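Long-range contacts in GTP cyclohydrolase 1 type 2 homolog (Staphylococcus aureus subsp. aureus, PDB 3LNL), which is of unknown function but, as a NIF3-family protein, binds a pair of zinc ions and assembles into a toroid-shaped hexamer capped by PII-like domains: residues L265-V270 / D327-S332; M115-M120 / I283-G288. The protein carries 2 engineered substitutions. All blocks are in the same frame, centred on the assembly; numbering follows the deposited sequence.

Interaction 1: residues L265-V270 / D327-S332; sequences LNIPSV and DINHYS. With ZN (zinc ion), chain F.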
loop_
_atom_site.group_PDB
_atom_site.type_symbol
_atom_site.label_atom_id
_atom_site.label_comp_id
_atom_site.label_asym_id
_atom_site.label_seq_id
_atom_site.Cartn_x
_atom_site.Cartn_y
_atom_site.Cartn_z
ATOM N N LEU B 265 0.872 18.745 39.397
ATOM C CA LEU B 265 1.639 17.626 38.893
ATOM C C LEU B 265 3.171 17.749 39.092
ATOM O O LEU B 265 3.913 16.889 38.592
ATOM C CB LEU B 265 1.338 17.408 37.393
ATOM C CG LEU B 265 -0.036 16.801 37.069
ATOM C CD1 LEU B 265 -0.490 17.143 35.647
ATOM C CD2 LEU B 265 0.033 15.311 37.211
ATOM N N ASN B 266 3.614 18.815 39.751
ATOM C CA ASN B 266 5.025 19.109 40.023
ATOM C C ASN B 266 5.886 19.076 38.749
ATOM O O ASN B 266 6.924 18.403 38.668
ATOM C CB ASN B 266 5.550 18.090 41.042
ATOM C CG ASN B 266 6.817 18.538 41.702
ATOM O OD1 ASN B 266 7.042 19.724 41.909
ATOM N ND2 ASN B 266 7.666 17.571 42.065
ATOM N N ILE B 267 5.446 19.821 37.754
ATOM C CA ILE B 267 6.095 19.824 36.488
ATOM C C ILE B 267 7.105 20.947 36.491
ATOM O O ILE B 267 6.759 22.087 36.912
ATOM C CB ILE B 267 5.057 20.016 35.343
ATOM C CG1 ILE B 267 3.846 19.109 35.547
ATOM C CG2 ILE B 267 5.716 19.741 33.961
ATOM C CD1 ILE B 267 2.716 19.395 34.467
ATOM N N PRO B 268 8.342 20.682 36.016
ATOM C CA PRO B 268 9.368 21.732 36.034
ATOM C C PRO B 268 9.091 22.893 35.092
ATOM O O PRO B 268 9.427 24.024 35.391
ATOM C CB PRO B 268 10.663 20.986 35.607
ATOM C CG PRO B 268 10.425 19.573 36.022
ATOM C CD PRO B 268 8.935 19.351 35.752
ATOM N N SER B 269 8.423 22.607 33.986
ATOM C CA SER B 269 8.134 23.622 32.982
ATOM C C SER B 269 6.870 23.185 32.256
ATOM O O SER B 269 6.720 22.031 31.932
ATOM C CB SER B 269 9.278 23.704 31.968
ATOM O OG SER B 269 8.963 24.531 30.871
ATOM N N VAL B 270 5.957 24.143 32.025
ATOM C CA VAL B 270 4.783 23.942 31.204
ATOM C C VAL B 270 4.749 25.023 30.124
ATOM O O VAL B 270 5.273 26.115 30.340
ATOM C CB VAL B 270 3.527 23.956 32.123
ATOM C CG1 VAL B 270 2.262 24.182 31.362
ATOM C CG2 VAL B 270 3.501 22.607 32.949
ATOM N N ASP B 327 0.900 21.808 26.920
ATOM C CA ASP B 327 1.881 20.744 27.017
ATOM C C ASP B 327 2.287 20.560 28.460
ATOM O O ASP B 327 3.060 21.339 29.004
ATOM C CB ASP B 327 3.092 21.081 26.150
ATOM C CG ASP B 327 4.033 19.903 25.907
ATOM O OD1 ASP B 327 3.947 18.886 26.631
ATOM O OD2 ASP B 327 4.872 20.020 24.978
ATOM N N ILE B 328 1.793 19.486 29.076
ATOM C CA ILE B 328 2.191 19.133 30.442
ATOM C C ILE B 328 3.388 18.152 30.468
ATOM O O ILE B 328 3.825 17.695 31.559
ATOM C CB ILE B 328 1.057 18.519 31.244
ATOM C CG1 ILE B 328 0.454 17.304 30.539
ATOM C CG2 ILE B 328 0.031 19.582 31.574
ATOM C CD1 ILE B 328 -0.527 16.456 31.469
ATOM N N ASN B 329 3.900 17.862 29.267
ATOM C CA ASN B 329 4.962 16.891 29.017
ATOM C C ASN B 329 4.432 15.466 29.040
ATOM O O ASN B 329 3.430 15.148 29.713
ATOM C CB ASN B 329 6.161 17.116 29.955
ATOM C CG ASN B 329 6.694 18.560 29.884
ATOM O OD1 ASN B 329 6.816 19.123 28.791
ATOM N ND2 ASN B 329 6.892 19.187 31.049
ATOM N N HIS B 330 5.012 14.630 28.200
ATOM C CA HIS B 330 4.638 13.236 28.113
ATOM C C HIS B 330 4.918 12.591 29.468
ATOM O O HIS B 330 4.127 11.735 29.923
ATOM C CB HIS B 330 5.508 12.616 27.036
ATOM C CG HIS B 330 5.136 11.236 26.586
ATOM N ND1 HIS B 330 5.206 10.868 25.250
ATOM C CD2 HIS B 330 4.742 10.137 27.266
ATOM C CE1 HIS B 330 4.901 9.580 25.142
ATOM N NE2 HIS B 330 4.521 9.136 26.332
ATOM N N TYR B 331 6.033 13.008 30.106
ATOM C CA TYR B 331 6.393 12.478 31.400
ATOM C C TYR B 331 5.285 12.568 32.477
ATOM O O TYR B 331 5.292 11.769 33.433
ATOM C CB TYR B 331 7.719 13.069 31.933
ATOM C CG TYR B 331 8.188 12.351 33.171
ATOM C CD1 TYR B 331 8.627 11.034 33.084
ATOM C CD2 TYR B 331 8.065 12.930 34.418
ATOM C CE1 TYR B 331 8.958 10.299 34.214
ATOM C CE2 TYR B 331 8.424 12.225 35.572
ATOM C CZ TYR B 331 8.860 10.877 35.447
ATOM O OH TYR B 331 9.220 10.166 36.559
ATOM N N SER B 332 4.326 13.481 32.331
ATOM C CA SER B 332 3.217 13.542 33.244
ATOM C C SER B 332 2.343 12.290 33.300
ATOM O O SER B 332 1.605 12.136 34.255
ATOM C CB SER B 332 2.374 14.776 33.053
ATOM O OG SER B 332 3.087 15.940 33.433
HETATM ZN ZN ZN F . 3.119 7.343 26.778
HETATM O O HOH W 1 4.048 6.412 24.961
HETATM O O HOH W 2 1.855 8.329 25.234
HETATM O O HOH W 3 1.503 5.921 26.563
#
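Ile-267 and Asn-329 meet where the loop leaving helix 254-264 passes the turn between strand 325-327 and helix 336-350, and the isoleucine can be traced branch by branch. From CB its two arms diverge. CG2, set anti to the backbone N, presses against Asn-329 ND2 at 3.2 Å, the two side chains crossing at a slant. The other arm passes Ser-332 OG at CG1 and ends in CD1, which lies 3.5 Å from Ile-328 O and 3.7 Å from Ile-328 CB. Beside it, Leu-265 CD1 approaches Ile-328 CD1 at 4.2 Å and extends the apolar patch.

Polar bonds frame this apolar centre. Asn-329 ND2 donates to Ser-269 O across 3.0 Å, meeting the carbonyl almost end-on (C=O...N angle 169°), although the acceptor sits 22° out of the amide plane. The bond is the sole hydrogen bond joining the two segments. On the turn itself, Ser-332 OG donates a hydrogen bond to Ile-328 O at 2.7 Å, approaching from above the carbonyl plane, so the hydroxyl beside Ile-267 is already engaged. Asp-327 OD1 takes the backbone N of Asn-329 in an Asx turn, while its other oxygen, OD2, pairs with Arg-271. Ser-269 OG turns to a different partner, Ser-269 OG of the second subunit, and the loop thus takes part in an interface of the hexamer.

A Schellman motif at Asn-266 ends the neighbouring helix. The turn so braced carries His-330, whose NE2 binds zinc at 2.3 Å alongside three waters; His-69 and Glu-333 complete the coordination. The turn following strand 325-327 thus delivers a histidine ligand to one zinc of the dinuclear centre of the NIF3 fold, with Asp-309 OD2, hydrogen-bonded to ND1, as its second-shell partner.

Interaction 2: residues M115-M120 / I283-G288; sequences MLAKVM and IAIIGG. Engineered in segment 115-120: Val-119 (natural residue Ala).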
loop_
_atom_site.group_PDB
_atom_site.type_symbol
_atom_site.label_atom_id
_atom_site.label_comp_id
_atom_site.label_asym_id
_atom_site.label_seq_id
_atom_site.Cartn_x
_atom_site.Cartn_y
_atom_site.Cartn_z
ATOM N N MET B 115 -6.836 9.460 35.904
ATOM C CA MET B 115 -5.822 9.800 36.909
ATOM C C MET B 115 -5.299 11.217 36.771
ATOM O O MET B 115 -5.190 11.952 37.765
ATOM C CB MET B 115 -4.643 8.834 36.828
ATOM C CG MET B 115 -4.997 7.419 37.287
ATOM S SD MET B 115 -3.714 6.318 36.786
ATOM C CE MET B 115 -4.463 4.682 37.064
ATOM N N LEU B 116 -4.985 11.610 35.549
ATOM C CA LEU B 116 -4.572 12.984 35.279
ATOM C C LEU B 116 -5.631 14.009 35.695
ATOM O O LEU B 116 -5.342 14.952 36.417
ATOM C CB LEU B 116 -4.178 13.152 33.799
ATOM C CG LEU B 116 -2.799 12.581 33.476
ATOM C CD1 LEU B 116 -2.645 12.474 31.930
ATOM C CD2 LEU B 116 -1.644 13.419 34.144
ATOM N N ALA B 117 -6.880 13.784 35.294
ATOM C CA ALA B 117 -7.969 14.694 35.636
ATOM C C ALA B 117 -8.165 14.827 37.146
ATOM O O ALA B 117 -8.300 15.949 37.680
ATOM C CB ALA B 117 -9.286 14.252 34.945
ATOM N N LYS B 118 -8.099 13.705 37.835
ATOM C CA LYS B 118 -8.210 13.676 39.293
ATOM C C LYS B 118 -7.074 14.439 39.947
ATOM O O LYS B 118 -7.320 15.256 40.804
ATOM C CB LYS B 118 -8.274 12.221 39.802
ATOM C CG LYS B 118 -9.638 11.541 39.582
ATOM C CD LYS B 118 -10.718 12.171 40.469
ATOM C CE LYS B 118 -12.029 11.375 40.490
ATOM N NZ LYS B 118 -13.152 12.270 40.968
ATOM N N VAL B 119 -5.835 14.245 39.481
ATOM C CA VAL B 119 -4.704 14.975 40.055
ATOM C C VAL B 119 -4.791 16.491 39.787
ATOM O O VAL B 119 -4.340 17.311 40.569
ATOM C CB VAL B 119 -3.367 14.429 39.555
ATOM C CG1 VAL B 119 -2.208 15.229 40.173
ATOM C CG2 VAL B 119 -3.256 13.040 39.893
ATOM N N MET B 120 -5.425 16.856 38.692
ATOM C CA MET B 120 -5.705 18.258 38.395
ATOM C C MET B 120 -6.870 18.864 39.142
ATOM O O MET B 120 -7.091 20.067 39.026
ATOM C CB MET B 120 -5.930 18.425 36.903
ATOM C CG MET B 120 -4.712 18.127 36.084
ATOM S SD MET B 120 -5.123 18.213 34.353
ATOM C CE MET B 120 -3.752 17.322 33.579
ATOM N N ILE B 283 -12.084 20.854 29.654
ATOM C CA ILE B 283 -10.732 20.428 29.427
ATOM C C ILE B 283 -10.733 19.018 28.831
ATOM O O ILE B 283 -11.331 18.119 29.373
ATOM C CB ILE B 283 -10.010 20.446 30.782
ATOM C CG1 ILE B 283 -10.042 21.927 31.341
ATOM C CG2 ILE B 283 -8.542 19.991 30.635
ATOM C CD1 ILE B 283 -10.324 21.980 32.733
ATOM N N ALA B 284 -10.078 18.827 27.688
ATOM C CA ALA B 284 -9.854 17.481 27.164
ATOM C C ALA B 284 -8.406 17.115 27.510
ATOM O O ALA B 284 -7.510 17.955 27.354
ATOM C CB ALA B 284 -10.067 17.465 25.657
ATOM N N ILE B 285 -8.185 15.880 27.923
ATOM C CA ILE B 285 -6.857 15.396 28.343
ATOM C C ILE B 285 -6.525 14.075 27.687
ATOM O O ILE B 285 -7.282 13.121 27.789
ATOM C CB ILE B 285 -6.772 15.163 29.850
ATOM C CG1 ILE B 285 -7.045 16.439 30.647
ATOM C CG2 ILE B 285 -5.366 14.642 30.233
ATOM C CD1 ILE B 285 -7.505 16.142 32.095
ATOM N N ILE B 286 -5.408 14.050 26.960
ATOM C CA ILE B 286 -4.796 12.810 26.499
ATOM C C ILE B 286 -3.334 12.817 26.943
ATOM O O ILE B 286 -2.473 13.502 26.394
ATOM C CB ILE B 286 -4.924 12.537 24.992
ATOM C CG1 ILE B 286 -6.384 12.467 24.593
ATOM C CG2 ILE B 286 -4.200 11.187 24.638
ATOM C CD1 ILE B 286 -6.636 12.313 23.132
ATOM N N GLY B 287 -3.050 12.071 27.996
ATOM C CA GLY B 287 -1.682 12.053 28.492
ATOM C C GLY B 287 -0.791 11.339 27.531
ATOM O O GLY B 287 -1.233 10.453 26.851
ATOM N N GLY B 288 0.479 11.732 27.496
ATOM C CA GLY B 288 1.451 11.123 26.604
ATOM C C GLY B 288 1.708 12.018 25.401
ATOM O O GLY B 288 2.314 13.102 25.536
#
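Leu-116 and Ala-117 of helix 112-119 face Gly-287 and Ile-285 of the 283-288 segment, with CA atoms 7.4 Å apart in each of the pairs Leu-116 with Gly-287 and Ala-117 with Ile-285, a close helix-on-sheet approach.

Ile-285 has the largest share of the contact, and its two arms serve different partners. CG2, which a chi1 of -60° places anti to the backbone N, lies 3.9 Å from Leu-116 CD1 and scarcely farther from the CB of the same leucine; the two side chains lie aslant. The longer arm brings CD1 against the helix itself, 3.9 Å from both the CA and the CB of Ala-117. Because alanine is so short there, the methyl group reaches the helix backbone. Met-120, its chain stretched out beyond CG, comes to the same methyl tip to tip, SD standing 3.9 Å from Ile-285 CD1.

Leu-116 has a second task. Its CD1 rests 3.6 Å from Gly-287 CA, directly on a backbone bare of any side chain, so the leucine fits closely against the backbone at Gly-287. Gly-288 follows with a positive phi of 102°, a conformation that suits glycine and turns the chain near the metal centre. Outside the two segments, Asn-113 OD1 accepts a hydrogen bond from Gly-287 N and ties this bend to the first turn of the helix, while Val-335 also packs on Leu-116.

No hydrogen bond or charge links the two segments themselves. Their fit depends on methyl groups, one thioether sulfur and the CA of a glycine, all buried, which implies that the helix is seated on the sheet through shape and exclusion of water, with directional bonding left to neighbouring residues.

How the interactions relate
Both contacts are buried, yet they hold different parts of the NIF3 core. Interaction 1 joins two loops, mixes polar and apolar groups, and borders a second subunit; interaction 2 packs a helix on a strand, is wholly apolar between its segments, and meets no other chain. Their segments alternate along the sequence and their centres lie 11 Å apart, so the two merge into one packed region: Leu-265 reaches Met-120 and the engineered Val-119, Ser-332 O touches Leu-116, and His-330 CD2 touches Gly-288 CA at 3.5 Å. Interaction 1 supplies a zinc ligand directly, whereas interaction 2 contributes no ligand, though its Gly-287 lies close to the metal site.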